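Side-chain contacts in leucine aminopeptidase (Legionella pneumophila, PDB 5GNE), which probably removes amino-terminal residues from peptides as a zinc-dependent aminopeptidase of the M28 family: residues I233-E238 with I243-V248; D251-K256 with T322-K327. All blocks are in the same frame, centred on the assembly; numbering follows the deposited sequence.

Overall arrangement
Both contacts use helix 243-254, and both lie within the M28 peptidase family region. Interaction 1 comes first along the chain. It packs the start of that helix against the end of strand 230-235 and the loop that follows, near the zinc site. Interaction 2 involves the other end of the helix, which meets the end of helix 318-323 and the turn leading into strand 328-332. The two centres are about 13 Å apart. They also touch directly, through Ile233 CD1 and Phe252 CE1 at 3.9 Å. Interaction 1 is buried and interaction 2 lies at the surface. The helix thus leads from a contact near the zinc site to one away from the metal-binding residues.

Interaction 1 (I233-E238 with I243-V248)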
# COMPACT_ATOMS: atom_id res chain seq x y z
N ILE A 233 -0.01 4.56 -7.22
CA ILE A 233 -0.38 5.36 -6.07
C ILE A 233 0.64 5.36 -4.93
O ILE A 233 1.18 4.34 -4.54
CB ILE A 233 -1.75 4.91 -5.51
CG1 ILE A 233 -2.80 4.91 -6.64
CG2 ILE A 233 -2.21 5.86 -4.45
CD1 ILE A 233 -4.16 4.47 -6.23
N ALA A 234 0.90 6.56 -4.43
CA ALA A 234 1.65 6.76 -3.18
C ALA A 234 0.72 7.21 -2.03
O ALA A 234 0.28 8.37 -1.99
CB ALA A 234 2.75 7.79 -3.41
N TYR A 235 0.40 6.29 -1.13
CA TYR A 235 -0.48 6.60 -0.01
C TYR A 235 0.22 7.43 1.05
O TYR A 235 1.32 7.10 1.50
CB TYR A 235 -1.01 5.31 0.65
CG TYR A 235 -1.66 4.34 -0.31
CD1 TYR A 235 -2.84 4.67 -0.95
CD2 TYR A 235 -1.08 3.11 -0.60
CE1 TYR A 235 -3.45 3.79 -1.83
CE2 TYR A 235 -1.69 2.22 -1.48
CZ TYR A 235 -2.88 2.56 -2.09
OH TYR A 235 -3.48 1.69 -2.97
N ALA A 236 -0.46 8.49 1.47
CA ALA A 236 -0.02 9.23 2.65
C ALA A 236 -0.42 8.46 3.92
O ALA A 236 -1.29 7.62 3.88
CB ALA A 236 -0.65 10.60 2.66
N ALA A 237 0.25 8.75 5.02
CA ALA A 237 -0.25 8.43 6.35
C ALA A 237 -0.68 6.99 6.60
O ALA A 237 -1.59 6.72 7.41
CB ALA A 237 -1.44 9.36 6.66
N GLU A 238 -0.02 6.04 5.94
CA GLU A 238 -0.35 4.64 6.21
C GLU A 238 -0.04 4.29 7.66
O GLU A 238 -0.69 3.45 8.26
CB GLU A 238 0.40 3.72 5.26
CG GLU A 238 0.07 2.24 5.40
CD GLU A 238 0.96 1.53 6.42
OE1 GLU A 238 1.92 2.16 6.93
OE2 GLU A 238 0.71 0.33 6.70
N ILE A 243 -5.04 5.86 7.03
CA ILE A 243 -6.00 6.90 6.65
C ILE A 243 -5.77 7.45 5.23
O ILE A 243 -6.75 7.81 4.56
CB ILE A 243 -6.04 8.06 7.69
CG1 ILE A 243 -7.24 8.98 7.42
CG2 ILE A 243 -4.74 8.82 7.70
CD1 ILE A 243 -7.40 10.16 8.37
N GLY A 244 -4.53 7.50 4.75
CA GLY A 244 -4.29 7.98 3.39
C GLY A 244 -5.04 7.20 2.32
O GLY A 244 -5.84 7.79 1.55
N SER A 245 -4.84 5.88 2.28
CA SER A 245 -5.54 5.03 1.32
C SER A 245 -7.06 5.02 1.57
O SER A 245 -7.83 4.78 0.64
CB SER A 245 -5.03 3.58 1.37
OG SER A 245 -4.96 3.10 2.70
N GLY A 246 -7.47 5.23 2.81
CA GLY A 246 -8.87 5.47 3.12
C GLY A 246 -9.44 6.53 2.20
O GLY A 246 -10.35 6.29 1.41
N TYR A 247 -8.87 7.73 2.29
CA TYR A 247 -9.28 8.82 1.41
C TYR A 247 -9.16 8.48 -0.07
O TYR A 247 -10.06 8.80 -0.84
CB TYR A 247 -8.48 10.07 1.75
CG TYR A 247 -8.95 10.66 3.05
CD1 TYR A 247 -10.28 11.06 3.20
CD2 TYR A 247 -8.09 10.82 4.13
CE1 TYR A 247 -10.74 11.61 4.38
CE2 TYR A 247 -8.54 11.37 5.31
CZ TYR A 247 -9.87 11.76 5.43
OH TYR A 247 -10.32 12.31 6.60
N VAL A 248 -8.06 7.83 -0.46
CA VAL A 248 -7.91 7.48 -1.87
C VAL A 248 -9.03 6.54 -2.35
O VAL A 248 -9.57 6.72 -3.45
CB VAL A 248 -6.53 6.85 -2.15
CG1 VAL A 248 -6.47 6.34 -3.57
CG2 VAL A 248 -5.44 7.87 -1.92
O HOH W 1 -2.64 5.12 4.12
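Tyr235 turns one face of its ring to Ser245. Ser245 CB lies 3.8 Å from the ring centroid and 29° off the ring normal, a CH-pi contact. The approach favours one side of the ring, with CD1 the closest atom at 3.4 Å from Ser245 CB. Val248 meets the same ring from another direction: its CG2 lies at the edge, near the ring plane. The hydroxyl of Tyr235 is hydrogen-bonded to Trp321. Together these contacts probably limit rotation of the ring.

Ser245 brings its methylene to the tyrosine while its hydroxyl serves other partners. With chi1 at 48°, OG sits between the backbone N and the carbonyl carbon. It is hydrogen-bonded to Asp317, Asn320 and the carbonyl of Leu242. Ile233 and Val248 approach tip to tip, CD1 to CG1 at 4.0 Å.

This is a strand-to-helix connection of the central mixed sheet in the M28 peptidase fold. Strand 230-235 ends, a short loop follows, and helix 243-254 turns back against the sheet. The short strand segment 233-235 and helix segment 243-248 run at 133° to each other in their N-to-C directions. The loop carries Glu238, a zinc-binding residue seen in a structure of this protein but not bound to the metal in this model. Tyr235 also touches the zinc ligand His191.

Where strand gives way to helix the two backbones come close. Gly244 CA meets Ala236 O at 3.1 Å in a CA-H...O contact. Gly244 has no side chain, which lets its CA come this near. A water donates to Ala236 O at 2.9 Å and accepts from Ser245 N at 3.0 Å, so it links the loop to the first turn of the helix. The methyl of Ala237 abuts Ile243 CG2 at 3.5 Å.

Interaction 2 (D251-K256 with T322-K327); sequences DFLQKK and TNEGFK
Leu253 carries the apolar part of this contact, with one methyl for each partner. Its CD2 lies 3.7 Å from Phe326 CZ, at the far end of the ring, and approaches it obliquely. The two side chains pass each other in opposite directions. Leu253 has chi1 at -78° and an extended chi2, which carries the branch out from the helix towards both residues. The Phe326 ring also meets Trp321 edge-to-face and rests on Val249 and Val259.

The second contact is between a methyl and a carboxylate. Leu253 CD1 lies 3.5 Å from Glu324 CD and touches the side chain along its length. A chi2 of -71° turns the flat face of the carboxylate to this methyl, which sits almost straight above Glu324 CD. Glu324 OE2 accepts a hydrogen bond from Gln250 NE2, a neutral amide in the same helix as Leu253.

No hydrogen bond or salt bridge joins the two segments. Within 251-256, Lys255 NZ forms a salt bridge of 3.4 Å with Asp251 OD2, along one side of the helix end.

Backbone bonds finish both helices. Lys256 N reaches Leu253 O at 3.1 Å, and Gly325 N reaches Thr322 O at 3.1 Å. Lys256 and Gly325 both have positive phi, and each completes a Schellman motif, a C-terminal helix cap. Leu253 of the first helix end packs on Glu324 and Phe326 beside the second, at the surface of the M28 peptidase fold.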
# COMPACT_ATOMS: atom_id res chain seq x y z
N ASP A 251 -12.05 8.42 -2.80
CA ASP A 251 -11.95 9.25 -4.00
C ASP A 251 -12.26 8.44 -5.27
O ASP A 251 -12.97 8.92 -6.17
CB ASP A 251 -10.57 9.89 -4.11
CG ASP A 251 -10.48 10.90 -5.23
OD1 ASP A 251 -11.00 12.02 -5.04
OD2 ASP A 251 -9.86 10.62 -6.28
N PHE A 252 -11.80 7.19 -5.32
CA PHE A 252 -12.14 6.30 -6.42
C PHE A 252 -13.65 5.98 -6.45
O PHE A 252 -14.26 5.81 -7.50
CB PHE A 252 -11.37 4.98 -6.30
CG PHE A 252 -10.03 4.99 -6.99
CD1 PHE A 252 -8.97 5.72 -6.47
CD2 PHE A 252 -9.83 4.27 -8.16
CE1 PHE A 252 -7.74 5.74 -7.10
CE2 PHE A 252 -8.59 4.29 -8.81
CZ PHE A 252 -7.55 5.03 -8.27
N LEU A 253 -14.24 5.88 -5.26
CA LEU A 253 -15.66 5.55 -5.16
C LEU A 253 -16.50 6.73 -5.63
O LEU A 253 -17.45 6.56 -6.39
CB LEU A 253 -16.02 5.17 -3.73
CG LEU A 253 -15.63 3.74 -3.30
CD1 LEU A 253 -15.94 3.50 -1.83
CD2 LEU A 253 -16.36 2.73 -4.17
N GLN A 254 -16.15 7.92 -5.16
CA GLN A 254 -16.83 9.14 -5.58
C GLN A 254 -16.72 9.39 -7.09
O GLN A 254 -17.70 9.75 -7.73
CB GLN A 254 -16.28 10.33 -4.81
CG GLN A 254 -16.78 10.35 -3.38
CD GLN A 254 -15.90 11.13 -2.44
OE1 GLN A 254 -15.12 11.99 -2.86
NE2 GLN A 254 -16.01 10.83 -1.15
N LYS A 255 -15.54 9.15 -7.65
CA LYS A 255 -15.34 9.39 -9.07
C LYS A 255 -15.85 8.22 -9.89
O LYS A 255 -15.79 8.26 -11.12
CB LYS A 255 -13.87 9.60 -9.36
CG LYS A 255 -13.40 10.99 -9.06
CD LYS A 255 -11.90 11.06 -9.23
CE LYS A 255 -11.38 12.35 -8.64
NZ LYS A 255 -10.01 12.56 -9.11
N LYS A 256 -16.39 7.22 -9.21
CA LYS A 256 -16.93 6.07 -9.90
C LYS A 256 -15.94 5.39 -10.84
O LYS A 256 -16.33 4.84 -11.86
CB LYS A 256 -18.18 6.49 -10.68
CG LYS A 256 -19.43 5.67 -10.44
CD LYS A 256 -20.25 6.17 -9.26
CE LYS A 256 -21.43 5.24 -9.00
NZ LYS A 256 -22.24 5.64 -7.82
N THR A 322 -10.25 -3.81 0.09
CA THR A 322 -11.13 -4.94 0.24
C THR A 322 -12.36 -4.55 1.07
O THR A 322 -13.44 -5.05 0.81
CB THR A 322 -10.44 -6.18 0.83
OG1 THR A 322 -10.61 -6.25 2.25
CG2 THR A 322 -9.00 -6.18 0.50
N ASN A 323 -12.22 -3.65 2.04
CA ASN A 323 -13.39 -3.18 2.78
C ASN A 323 -14.45 -2.55 1.89
O ASN A 323 -15.61 -2.53 2.25
CB ASN A 323 -13.01 -2.15 3.84
CG ASN A 323 -12.48 -2.79 5.08
OD1 ASN A 323 -12.64 -3.97 5.26
ND2 ASN A 323 -11.84 -2.02 5.95
N GLU A 324 -14.05 -2.07 0.71
CA GLU A 324 -15.00 -1.40 -0.17
C GLU A 324 -15.34 -2.23 -1.39
O GLU A 324 -15.84 -1.70 -2.40
CB GLU A 324 -14.45 -0.04 -0.63
CG GLU A 324 -14.33 0.97 0.49
CD GLU A 324 -15.68 1.51 0.98
OE1 GLU A 324 -16.74 0.98 0.59
OE2 GLU A 324 -15.68 2.49 1.76
N GLY A 325 -15.10 -3.53 -1.30
CA GLY A 325 -15.47 -4.46 -2.36
C GLY A 325 -14.50 -4.58 -3.52
O GLY A 325 -14.83 -5.17 -4.53
N PHE A 326 -13.29 -4.03 -3.40
CA PHE A 326 -12.32 -4.19 -4.47
C PHE A 326 -11.42 -5.39 -4.28
O PHE A 326 -11.09 -5.73 -3.16
CB PHE A 326 -11.46 -2.95 -4.60
CG PHE A 326 -12.24 -1.71 -4.91
CD1 PHE A 326 -12.57 -1.40 -6.21
CD2 PHE A 326 -12.58 -0.84 -3.91
CE1 PHE A 326 -13.23 -0.24 -6.50
CE2 PHE A 326 -13.25 0.33 -4.19
CZ PHE A 326 -13.58 0.63 -5.50
N LYS A 327 -11.05 -6.03 -5.39
CA LYS A 327 -10.16 -7.20 -5.35
C LYS A 327 -8.71 -6.81 -5.17
O LYS A 327 -8.18 -5.94 -5.84
CB LYS A 327 -10.34 -8.05 -6.60
CG LYS A 327 -11.69 -8.75 -6.65
CD LYS A 327 -11.87 -9.50 -7.95
CE LYS A 327 -13.14 -10.31 -7.97
NZ LYS A 327 -13.08 -11.27 -9.09